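PDB 3VX6: E1 from Kluyveromyces marxianus, which activates the ubiquitin-like proteins ATG12 and ATG8 as an E1-like enzyme, for their conjugation to ATG5 and to phosphatidylethanolamine in autophagy. Local coordinates for residues 14-25 against 134-142; 79-89 against 121-129. All coordinates share one frame; numbering follows the deposited sequence.

Contact 1: residues 14-25 against 134-142; sequences SFQSFVDSSFFH and YKFYYWICM
Residues 14-25 run over one face of strand 135-142. The axis of strand 16-19 passes 8.3 Å from that of strand 135-142, at 138° between their directions. That is face packing, not strand pairing, and side chains carry the contact. Phe-24, on the first turn of the helix, forms an aromatic cluster with Phe-136 and Tyr-138. Phe-136 CB sits over the face of the Phe-24 ring, 3.5 Å from its centroid, and Phe-24 CB lies over the Phe-136 ring in return. The edge of the Phe-24 ring points at the face of Tyr-138, edge-to-face, with planes at 63°. Tyr-138 has CG between its backbone N and carbonyl carbon (chi1 63°), which stands the ring up with Phe-24 over one face. Val-19 CG1 comes to the same side, 3.6 Å from Tyr-138 CE2. A serine in its place would probably take away the face that Phe-24 meets and open a gap beside Val-19 CG1. Farther along, Phe-15 CD1 packs 3.6 Å from Met-142 CB, and the sulfur makes an oblique Met-aromatic contact with the ring. One water bridges Ser-14 OG and Met-142 O. Ser-17 OG bonds to Glu-263. Strand 16-19 pairs with strand 59-62, while Ile-275 of strand 273-275 touches both Phe-24 and Tyr-138.

Contact 2: residues 79-89 against 121-129; sequences LKGYLLNFNTI and ISFYMISFA
Tyr-82 and Tyr-124 lie side by side and point the same way from two parallel strands. Their rings are oblique, with planes at 34° and centroids 5.5 Å apart. In both, CG is anti to the carbonyl carbon (chi1 -61° and -57°), which swings the rings in the same direction. On the same sheet face, Phe-86 CE2 reaches Ile-126 CB at 3.6 Å, and Leu-84 meets the CG2 branch of Ile-126. The other face carries Phe-123, Leu-83, Met-125, Asn-85 and Ser-127. The Phe-123 ring lies across Gly-81, whose CA makes a CH-pi contact over its face, 3.4 Å from the centroid. Leu-83 CD1 packs along the Met-125 side chain. Ser-127 OG donates to Asn-85 OD1 at 2.7 Å, in the carbonyl plane and on a lone pair. At the far end, the face of the Phe-128 ring lies against the backbone of Thr-88 and Ile-89, where the next helix begins. Between the side chains runs a parallel ladder, in which Tyr-82 and Leu-84 give and accept bonds with Phe-123, Met-125 and Ser-127. Phe-86 N to Ser-127 O is its last bond. Ser-122 OG adds a bond to Lys-80 O at 2.8 Å. Strands 78-86 and 123-130 are adjacent and joined through helices 89-94 and 97-114, a beta-alpha-beta crossover. Asn-85 ND2 bonds to Asp-40, so with Ser-127 on OD1 both polar ends of this buried amide are satisfied within a largely apolar sheet face.

In the fold
Both contacts are largely buried and sit on the same side of the chain's centre, about 9 Å apart between centres. They share one mixed sheet, in which strands 123-130 and 135-144 are antiparallel neighbours. Probable hydrogen bonds from Phe-128 N to Tyr-137 O and from Trp-139 N to Ile-126 O join them directly. Contact 2 builds the sheet itself, with backbone bonds and a buried polar pair. Contact 1 covers one face of that sheet through aromatic and aliphatic side chains, with no clear direct hydrogen bond between its segments. The helix of contact 1 also reaches contact 2, where Phe-23 touches Met-125. More exposed residues lie towards the margins, such as His-25 and Tyr-134 in contact 1 and Lys-80 in contact 2.

Contact 1: residues 14-25 against 134-142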
loop_
_atom_site.group_PDB
_atom_site.type_symbol
_atom_site.label_atom_id
_atom_site.label_comp_id
_atom_site.label_asym_id
_atom_site.label_seq_id
_atom_site.Cartn_x
_atom_site.Cartn_y
_atom_site.Cartn_z
ATOM N N SER A 14 2.912 0.004 -6.395
ATOM C CA SER A 14 2.439 -0.905 -5.351
ATOM C C SER A 14 1.152 -1.699 -5.609
ATOM O O SER A 14 0.834 -2.617 -4.850
ATOM C CB SER A 14 2.294 -0.137 -4.032
ATOM O OG SER A 14 3.544 0.339 -3.553
ATOM N N PHE A 15 0.428 -1.373 -6.674
ATOM C CA PHE A 15 -0.828 -2.052 -6.966
ATOM C C PHE A 15 -1.352 -1.603 -8.318
ATOM O O PHE A 15 -0.907 -0.598 -8.881
ATOM C CB PHE A 15 -1.882 -1.641 -5.950
ATOM C CG PHE A 15 -2.312 -0.201 -6.115
ATOM C CD1 PHE A 15 -1.406 0.838 -5.888
ATOM C CD2 PHE A 15 -3.573 0.115 -6.619
ATOM C CE1 PHE A 15 -1.745 2.163 -6.169
ATOM C CE2 PHE A 15 -3.917 1.438 -6.902
ATOM C CZ PHE A 15 -3.002 2.463 -6.678
ATOM N N GLN A 16 -2.318 -2.364 -8.818
ATOM C CA GLN A 16 -3.018 -2.051 -10.058
ATOM C C GLN A 16 -4.479 -2.138 -9.638
ATOM O O GLN A 16 -4.933 -3.171 -9.142
ATOM C CB GLN A 16 -2.726 -3.068 -11.157
ATOM C CG GLN A 16 -3.570 -2.845 -12.401
ATOM C CD GLN A 16 -3.031 -3.562 -13.629
ATOM O OE1 GLN A 16 -3.699 -3.635 -14.662
ATOM N NE2 GLN A 16 -1.814 -4.089 -13.525
ATOM N N SER A 17 -5.207 -1.044 -9.801
ATOM C CA SER A 17 -6.597 -1.043 -9.398
ATOM C C SER A 17 -7.464 -1.852 -10.346
ATOM O O SER A 17 -7.172 -2.007 -11.541
ATOM C CB SER A 17 -7.138 0.388 -9.294
ATOM O OG SER A 17 -7.265 1.002 -10.561
ATOM N N PHE A 18 -8.526 -2.395 -9.781
ATOM C CA PHE A 18 -9.487 -3.166 -10.536
ATOM C C PHE A 18 -10.803 -2.837 -9.928
ATOM O O PHE A 18 -11.239 -3.483 -8.972
ATOM C CB PHE A 18 -9.212 -4.656 -10.425
ATOM C CG PHE A 18 -8.284 -5.150 -11.470
ATOM C CD1 PHE A 18 -8.729 -5.301 -12.778
ATOM C CD2 PHE A 18 -6.951 -5.389 -11.173
ATOM C CE1 PHE A 18 -7.863 -5.679 -13.782
ATOM C CE2 PHE A 18 -6.075 -5.766 -12.166
ATOM C CZ PHE A 18 -6.529 -5.913 -13.481
ATOM N N VAL A 19 -11.423 -1.794 -10.461
ATOM C CA VAL A 19 -12.704 -1.382 -9.941
ATOM C C VAL A 19 -13.821 -1.890 -10.839
ATOM O O VAL A 19 -14.108 -1.329 -11.901
ATOM C CB VAL A 19 -12.770 0.151 -9.782
ATOM C CG1 VAL A 19 -11.566 0.632 -8.998
ATOM C CG2 VAL A 19 -12.802 0.824 -11.133
ATOM N N ASP A 20 -14.424 -2.990 -10.410
ATOM C CA ASP A 20 -15.537 -3.564 -11.137
ATOM C C ASP A 20 -16.624 -2.494 -11.089
ATOM O O ASP A 20 -16.707 -1.735 -10.116
ATOM C CB ASP A 20 -16.032 -4.840 -10.444
ATOM C CG ASP A 20 -17.115 -5.552 -11.235
ATOM O OD1 ASP A 20 -18.174 -4.935 -11.497
ATOM O OD2 ASP A 20 -16.905 -6.730 -11.601
ATOM N N SER A 21 -17.445 -2.423 -12.135
ATOM C CA SER A 21 -18.515 -1.434 -12.165
ATOM C C SER A 21 -19.330 -1.564 -10.881
ATOM O O SER A 21 -19.942 -0.597 -10.430
ATOM C CB SER A 21 -19.416 -1.638 -13.389
ATOM O OG SER A 21 -20.173 -2.830 -13.284
ATOM N N SER A 22 -19.294 -2.754 -10.283
ATOM C CA SER A 22 -20.021 -3.027 -9.050
ATOM C C SER A 22 -19.525 -2.201 -7.871
ATOM O O SER A 22 -20.195 -2.124 -6.839
ATOM C CB SER A 22 -19.928 -4.506 -8.693
ATOM O OG SER A 22 -18.638 -4.850 -8.243
ATOM N N PHE A 23 -18.346 -1.603 -8.014
ATOM C CA PHE A 23 -17.775 -0.771 -6.961
ATOM C C PHE A 23 -18.399 0.603 -7.023
ATOM O O PHE A 23 -18.743 1.182 -6.000
ATOM C CB PHE A 23 -16.270 -0.627 -7.136
ATOM C CG PHE A 23 -15.647 0.343 -6.177
ATOM C CD1 PHE A 23 -15.470 1.673 -6.532
ATOM C CD2 PHE A 23 -15.237 -0.076 -4.914
ATOM C CE1 PHE A 23 -14.896 2.568 -5.648
ATOM C CE2 PHE A 23 -14.659 0.811 -4.023
ATOM C CZ PHE A 23 -14.485 2.138 -4.387
ATOM N N PHE A 24 -18.512 1.129 -8.239
ATOM C CA PHE A 24 -19.112 2.432 -8.448
ATOM C C PHE A 24 -20.608 2.299 -8.339
ATOM O O PHE A 24 -21.306 3.268 -8.061
ATOM C CB PHE A 24 -18.726 2.986 -9.807
ATOM C CG PHE A 24 -17.349 3.541 -9.835
ATOM C CD1 PHE A 24 -16.391 3.016 -10.689
ATOM C CD2 PHE A 24 -16.989 4.561 -8.962
ATOM C CE1 PHE A 24 -15.099 3.498 -10.671
ATOM C CE2 PHE A 24 -15.704 5.046 -8.937
ATOM C CZ PHE A 24 -14.759 4.517 -9.787
ATOM N N HIS A 25 -21.096 1.089 -8.574
ATOM C CA HIS A 25 -22.506 0.831 -8.445
ATOM C C HIS A 25 -22.727 0.901 -6.949
ATOM O O HIS A 25 -23.654 1.544 -6.479
ATOM C CB HIS A 25 -22.853 -0.560 -8.978
ATOM C CG HIS A 25 -23.333 -0.562 -10.400
ATOM N ND1 HIS A 25 -22.628 0.028 -11.430
ATOM C CD2 HIS A 25 -24.441 -1.100 -10.964
ATOM C CE1 HIS A 25 -23.279 -0.146 -12.566
ATOM N NE2 HIS A 25 -24.381 -0.827 -12.312
ATOM N N TYR A 134 -23.711 9.778 -15.684
ATOM C CA TYR A 134 -23.326 8.399 -15.382
ATOM C C TYR A 134 -21.878 8.055 -15.772
ATOM O O TYR A 134 -21.614 7.110 -16.516
ATOM C CB TYR A 134 -24.321 7.434 -16.034
ATOM C CG TYR A 134 -24.318 6.071 -15.393
ATOM C CD1 TYR A 134 -23.208 5.236 -15.504
ATOM C CD2 TYR A 134 -25.404 5.621 -14.642
ATOM C CE1 TYR A 134 -23.167 3.986 -14.889
ATOM C CE2 TYR A 134 -25.373 4.359 -14.014
ATOM C CZ TYR A 134 -24.242 3.553 -14.147
ATOM O OH TYR A 134 -24.153 2.324 -13.534
ATOM N N LYS A 135 -20.944 8.841 -15.242
ATOM C CA LYS A 135 -19.521 8.671 -15.505
ATOM C C LYS A 135 -18.822 8.752 -14.156
ATOM O O LYS A 135 -19.121 9.626 -13.347
ATOM C CB LYS A 135 -19.022 9.788 -16.423
ATOM C CG LYS A 135 -19.864 9.977 -17.680
ATOM C CD LYS A 135 -19.495 11.253 -18.429
ATOM C CE LYS A 135 -20.438 11.499 -19.609
ATOM N NZ LYS A 135 -20.181 12.811 -20.278
ATOM N N PHE A 136 -17.888 7.841 -13.916
ATOM C CA PHE A 136 -17.182 7.805 -12.643
ATOM C C PHE A 136 -15.702 8.069 -12.753
ATOM O O PHE A 136 -14.953 7.207 -13.180
ATOM C CB PHE A 136 -17.400 6.455 -11.983
ATOM C CG PHE A 136 -18.831 6.158 -11.726
ATOM C CD1 PHE A 136 -19.380 6.353 -10.461
ATOM C CD2 PHE A 136 -19.656 5.738 -12.764
ATOM C CE1 PHE A 136 -20.732 6.137 -10.231
ATOM C CE2 PHE A 136 -21.008 5.521 -12.545
ATOM C CZ PHE A 136 -21.548 5.721 -11.274
ATOM N N TYR A 137 -15.293 9.265 -12.346
ATOM C CA TYR A 137 -13.896 9.659 -12.369
ATOM C C TYR A 137 -13.265 9.231 -11.042
ATOM O O TYR A 137 -13.821 9.483 -9.978
ATOM C CB TYR A 137 -13.802 11.174 -12.524
ATOM C CG TYR A 137 -14.594 11.713 -13.698
ATOM C CD1 TYR A 137 -13.952 12.203 -14.837
ATOM C CD2 TYR A 137 -15.994 11.701 -13.685
ATOM C CE1 TYR A 137 -14.685 12.669 -15.939
ATOM C CE2 TYR A 137 -16.737 12.162 -14.784
ATOM C CZ TYR A 137 -16.074 12.640 -15.902
ATOM O OH TYR A 137 -16.797 13.059 -16.990
ATOM N N TYR A 138 -12.123 8.558 -11.088
ATOM C CA TYR A 138 -11.472 8.158 -9.851
ATOM C C TYR A 138 -9.974 8.074 -9.984
ATOM O O TYR A 138 -9.424 8.034 -11.086
ATOM C CB TYR A 138 -11.984 6.819 -9.352
ATOM C CG TYR A 138 -11.702 5.677 -10.277
ATOM C CD1 TYR A 138 -12.359 5.580 -11.497
ATOM C CD2 TYR A 138 -10.814 4.660 -9.914
ATOM C CE1 TYR A 138 -12.152 4.503 -12.335
ATOM C CE2 TYR A 138 -10.596 3.566 -10.746
ATOM C CZ TYR A 138 -11.274 3.496 -11.960
ATOM O OH TYR A 138 -11.095 2.427 -12.811
ATOM N N TRP A 139 -9.320 8.042 -8.832
ATOM C CA TRP A 139 -7.885 7.976 -8.782
ATOM C C TRP A 139 -7.473 7.286 -7.500
ATOM O O TRP A 139 -7.806 7.737 -6.399
ATOM C CB TRP A 139 -7.311 9.379 -8.815
ATOM C CG TRP A 139 -5.958 9.429 -9.402
ATOM C CD1 TRP A 139 -5.136 8.372 -9.670
ATOM C CD2 TRP A 139 -5.258 10.599 -9.826
ATOM N NE1 TRP A 139 -3.972 8.814 -10.237
ATOM C CE2 TRP A 139 -4.019 10.178 -10.345
ATOM C CE3 TRP A 139 -5.559 11.967 -9.815
ATOM C CZ2 TRP A 139 -3.078 11.075 -10.853
ATOM C CZ3 TRP A 139 -4.623 12.857 -10.320
ATOM C CH2 TRP A 139 -3.396 12.406 -10.832
ATOM N N ILE A 140 -6.750 6.183 -7.639
ATOM C CA ILE A 140 -6.302 5.451 -6.474
ATOM C C ILE A 140 -4.816 5.666 -6.294
ATOM O O ILE A 140 -4.085 5.879 -7.268
ATOM C CB ILE A 140 -6.576 3.947 -6.616
ATOM C CG1 ILE A 140 -8.069 3.717 -6.863
ATOM C CG2 ILE A 140 -6.134 3.220 -5.357
ATOM C CD1 ILE A 140 -8.465 2.256 -7.015
ATOM N N CYS A 141 -4.384 5.643 -5.037
ATOM C CA CYS A 141 -2.979 5.799 -4.703
ATOM C C CYS A 141 -2.699 4.967 -3.468
ATOM O O CYS A 141 -3.561 4.783 -2.614
ATOM C CB CYS A 141 -2.623 7.262 -4.420
ATOM S SG CYS A 141 -3.046 7.874 -2.764
ATOM N N MET A 142 -1.498 4.420 -3.409
ATOM C CA MET A 142 -1.069 3.654 -2.254
ATOM C C MET A 142 0.181 4.442 -1.890
ATOM O O MET A 142 1.230 4.259 -2.499
ATOM C CB MET A 142 -0.726 2.224 -2.657
ATOM C CG MET A 142 -0.399 1.338 -1.481
ATOM S SD MET A 142 -0.082 -0.310 -2.029
ATOM C CE MET A 142 -1.672 -1.103 -1.820
HETATM O O HOH W 1 3.059 3.310 -3.913
#

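Contact 2: residues 79-89 against 121-129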
loop_
_atom_site.group_PDB
_atom_site.type_symbol
_atom_site.label_atom_id
_atom_site.label_comp_id
_atom_site.label_asym_id
_atom_site.label_seq_id
_atom_site.Cartn_x
_atom_site.Cartn_y
_atom_site.Cartn_z
ATOM N N LEU A 79 -6.766 -5.794 3.395
ATOM C CA LEU A 79 -6.110 -4.490 3.357
ATOM C C LEU A 79 -7.114 -3.369 3.537
ATOM O O LEU A 79 -8.118 -3.309 2.828
ATOM C CB LEU A 79 -5.373 -4.279 2.036
ATOM C CG LEU A 79 -4.583 -2.974 2.069
ATOM C CD1 LEU A 79 -3.570 -3.051 3.215
ATOM C CD2 LEU A 79 -3.892 -2.728 0.745
ATOM N N LYS A 80 -6.847 -2.479 4.484
ATOM C CA LYS A 80 -7.754 -1.372 4.707
ATOM C C LYS A 80 -7.305 -0.168 3.905
ATOM O O LYS A 80 -6.165 0.266 4.001
ATOM C CB LYS A 80 -7.828 -1.008 6.193
ATOM C CG LYS A 80 -8.913 0.017 6.519
ATOM C CD LYS A 80 -9.251 0.000 8.001
ATOM C CE LYS A 80 -10.344 1.005 8.346
ATOM N NZ LYS A 80 -10.801 0.884 9.769
ATOM N N GLY A 81 -8.213 0.349 3.092
ATOM C CA GLY A 81 -7.909 1.512 2.289
ATOM C C GLY A 81 -8.903 2.585 2.648
ATOM O O GLY A 81 -9.709 2.404 3.560
ATOM N N TYR A 82 -8.850 3.703 1.938
ATOM C CA TYR A 82 -9.764 4.794 2.200
ATOM C C TYR A 82 -10.182 5.454 0.899
ATOM O O TYR A 82 -9.388 5.600 -0.030
ATOM C CB TYR A 82 -9.112 5.820 3.150
ATOM C CG TYR A 82 -8.747 5.227 4.504
ATOM C CD1 TYR A 82 -9.739 4.850 5.425
ATOM C CD2 TYR A 82 -7.413 4.948 4.825
ATOM C CE1 TYR A 82 -9.407 4.201 6.626
ATOM C CE2 TYR A 82 -7.068 4.302 6.016
ATOM C CZ TYR A 82 -8.061 3.927 6.909
ATOM O OH TYR A 82 -7.693 3.256 8.063
ATOM N N LEU A 83 -11.451 5.826 0.824
ATOM C CA LEU A 83 -11.953 6.493 -0.360
ATOM C C LEU A 83 -12.335 7.928 -0.016
ATOM O O LEU A 83 -12.838 8.208 1.061
ATOM C CB LEU A 83 -13.161 5.744 -0.931
ATOM C CG LEU A 83 -14.009 6.476 -1.983
ATOM C CD1 LEU A 83 -13.226 6.686 -3.259
ATOM C CD2 LEU A 83 -15.271 5.660 -2.254
ATOM N N LEU A 84 -12.047 8.838 -0.933
ATOM C CA LEU A 84 -12.398 10.229 -0.763
ATOM C C LEU A 84 -13.148 10.604 -2.043
ATOM O O LEU A 84 -12.560 11.106 -2.993
ATOM C CB LEU A 84 -11.152 11.101 -0.617
ATOM C CG LEU A 84 -11.373 12.509 -0.036
ATOM C CD1 LEU A 84 -10.374 13.454 -0.669
ATOM C CD2 LEU A 84 -12.781 13.014 -0.292
ATOM N N ASN A 85 -14.448 10.339 -2.069
ATOM C CA ASN A 85 -15.248 10.666 -3.233
ATOM C C ASN A 85 -15.702 12.125 -3.227
ATOM O O ASN A 85 -16.552 12.517 -2.418
ATOM C CB ASN A 85 -16.490 9.779 -3.307
ATOM C CG ASN A 85 -17.341 10.085 -4.533
ATOM O OD1 ASN A 85 -16.928 9.809 -5.661
ATOM N ND2 ASN A 85 -18.519 10.678 -4.320
ATOM N N PHE A 86 -15.140 12.917 -4.137
ATOM C CA PHE A 86 -15.506 14.320 -4.284
ATOM C C PHE A 86 -16.925 14.437 -4.850
ATOM O O PHE A 86 -17.397 13.561 -5.588
ATOM C CB PHE A 86 -14.504 15.022 -5.195
ATOM C CG PHE A 86 -13.164 15.186 -4.571
ATOM C CD1 PHE A 86 -12.983 16.082 -3.521
ATOM C CD2 PHE A 86 -12.093 14.396 -4.975
ATOM C CE1 PHE A 86 -11.755 16.190 -2.878
ATOM C CE2 PHE A 86 -10.867 14.491 -4.343
ATOM C CZ PHE A 86 -10.697 15.395 -3.286
ATOM N N ASN A 87 -17.607 15.518 -4.486
ATOM C CA ASN A 87 -18.976 15.741 -4.921
ATOM C C ASN A 87 -19.082 16.426 -6.269
ATOM O O ASN A 87 -20.123 16.363 -6.920
ATOM C CB ASN A 87 -19.744 16.539 -3.855
ATOM C CG ASN A 87 -18.925 17.694 -3.268
ATOM O OD1 ASN A 87 -17.727 17.850 -3.553
ATOM N ND2 ASN A 87 -19.571 18.499 -2.428
ATOM N N THR A 88 -18.011 17.076 -6.700
ATOM C CA THR A 88 -18.052 17.744 -7.986
ATOM C C THR A 88 -16.799 17.420 -8.771
ATOM O O THR A 88 -15.743 17.168 -8.185
ATOM C CB THR A 88 -18.171 19.286 -7.843
ATOM O OG1 THR A 88 -16.866 19.879 -7.845
ATOM C CG2 THR A 88 -18.887 19.647 -6.553
ATOM N N ILE A 89 -16.926 17.420 -10.098
ATOM C CA ILE A 89 -15.807 17.124 -10.987
ATOM C C ILE A 89 -14.692 18.154 -10.807
ATOM O O ILE A 89 -13.516 17.826 -10.894
ATOM C CB ILE A 89 -16.260 17.123 -12.475
ATOM C CG1 ILE A 89 -15.140 16.605 -13.381
ATOM C CG2 ILE A 89 -16.616 18.532 -12.918
ATOM C CD1 ILE A 89 -14.959 15.108 -13.357
ATOM N N ILE A 121 1.203 0.615 5.265
ATOM C CA ILE A 121 0.623 0.207 3.992
ATOM C C ILE A 121 -0.872 0.422 3.935
ATOM O O ILE A 121 -1.609 -0.073 4.780
ATOM C CB ILE A 121 0.893 -1.286 3.697
ATOM C CG1 ILE A 121 2.371 -1.484 3.372
ATOM C CG2 ILE A 121 0.001 -1.766 2.544
ATOM C CD1 ILE A 121 2.720 -2.897 3.025
ATOM N N SER A 122 -1.308 1.157 2.923
ATOM C CA SER A 122 -2.720 1.425 2.731
ATOM C C SER A 122 -2.977 1.984 1.336
ATOM O O SER A 122 -2.053 2.286 0.591
ATOM C CB SER A 122 -3.202 2.419 3.779
ATOM O OG SER A 122 -4.606 2.525 3.750
ATOM N N PHE A 123 -4.239 2.087 0.961
ATOM C CA PHE A 123 -4.550 2.671 -0.323
ATOM C C PHE A 123 -5.657 3.672 -0.104
ATOM O O PHE A 123 -6.520 3.493 0.751
ATOM C CB PHE A 123 -4.961 1.628 -1.356
ATOM C CG PHE A 123 -6.239 0.931 -1.050
ATOM C CD1 PHE A 123 -6.285 -0.075 -0.095
ATOM C CD2 PHE A 123 -7.388 1.225 -1.779
ATOM C CE1 PHE A 123 -7.458 -0.789 0.126
ATOM C CE2 PHE A 123 -8.566 0.522 -1.569
ATOM C CZ PHE A 123 -8.605 -0.488 -0.619
ATOM N N TYR A 124 -5.591 4.742 -0.879
ATOM C CA TYR A 124 -6.529 5.839 -0.812
ATOM C C TYR A 124 -7.049 6.084 -2.223
ATOM O O TYR A 124 -6.298 6.050 -3.206
ATOM C CB TYR A 124 -5.807 7.077 -0.289
ATOM C CG TYR A 124 -5.158 6.872 1.066
ATOM C CD1 TYR A 124 -5.835 7.214 2.241
ATOM C CD2 TYR A 124 -3.871 6.320 1.177
ATOM C CE1 TYR A 124 -5.249 7.018 3.494
ATOM C CE2 TYR A 124 -3.274 6.113 2.432
ATOM C CZ TYR A 124 -3.974 6.470 3.588
ATOM O OH TYR A 124 -3.417 6.301 4.842
ATOM N N MET A 125 -8.343 6.320 -2.329
ATOM C CA MET A 125 -8.925 6.555 -3.628
ATOM C C MET A 125 -9.699 7.850 -3.593
ATOM O O MET A 125 -10.427 8.099 -2.654
ATOM C CB MET A 125 -9.863 5.399 -3.989
ATOM C CG MET A 125 -10.503 5.527 -5.350
ATOM S SD MET A 125 -11.618 4.164 -5.702
ATOM C CE MET A 125 -12.947 5.066 -6.487
ATOM N N ILE A 126 -9.498 8.703 -4.581
ATOM C CA ILE A 126 -10.283 9.920 -4.640
ATOM C C ILE A 126 -11.135 9.664 -5.863
ATOM O O ILE A 126 -10.709 8.983 -6.798
ATOM C CB ILE A 126 -9.444 11.202 -4.833
ATOM C CG1 ILE A 126 -8.510 11.060 -6.040
ATOM C CG2 ILE A 126 -8.709 11.525 -3.531
ATOM C CD1 ILE A 126 -7.782 12.344 -6.432
ATOM N N SER A 127 -12.353 10.170 -5.859
ATOM C CA SER A 127 -13.214 9.924 -6.993
ATOM C C SER A 127 -14.311 10.944 -7.101
ATOM O O SER A 127 -14.510 11.781 -6.223
ATOM C CB SER A 127 -13.839 8.523 -6.892
ATOM O OG SER A 127 -14.671 8.387 -5.746
ATOM N N PHE A 128 -15.000 10.875 -8.223
ATOM C CA PHE A 128 -16.123 11.728 -8.493
ATOM C C PHE A 128 -17.073 10.825 -9.217
ATOM O O PHE A 128 -16.801 10.381 -10.338
ATOM C CB PHE A 128 -15.768 12.893 -9.399
ATOM C CG PHE A 128 -16.967 13.684 -9.824
ATOM C CD1 PHE A 128 -17.203 13.957 -11.169
ATOM C CD2 PHE A 128 -17.889 14.125 -8.874
ATOM C CE1 PHE A 128 -18.334 14.653 -11.561
ATOM C CE2 PHE A 128 -19.021 14.819 -9.258
ATOM C CZ PHE A 128 -19.245 15.086 -10.607
ATOM N N ALA A 129 -18.171 10.511 -8.552
ATOM C CA ALA A 129 -19.174 9.661 -9.148
ATOM C C ALA A 129 -20.205 10.612 -9.715
ATOM O O ALA A 129 -20.956 11.251 -8.969
ATOM C CB ALA A 129 -19.790 8.753 -8.099
#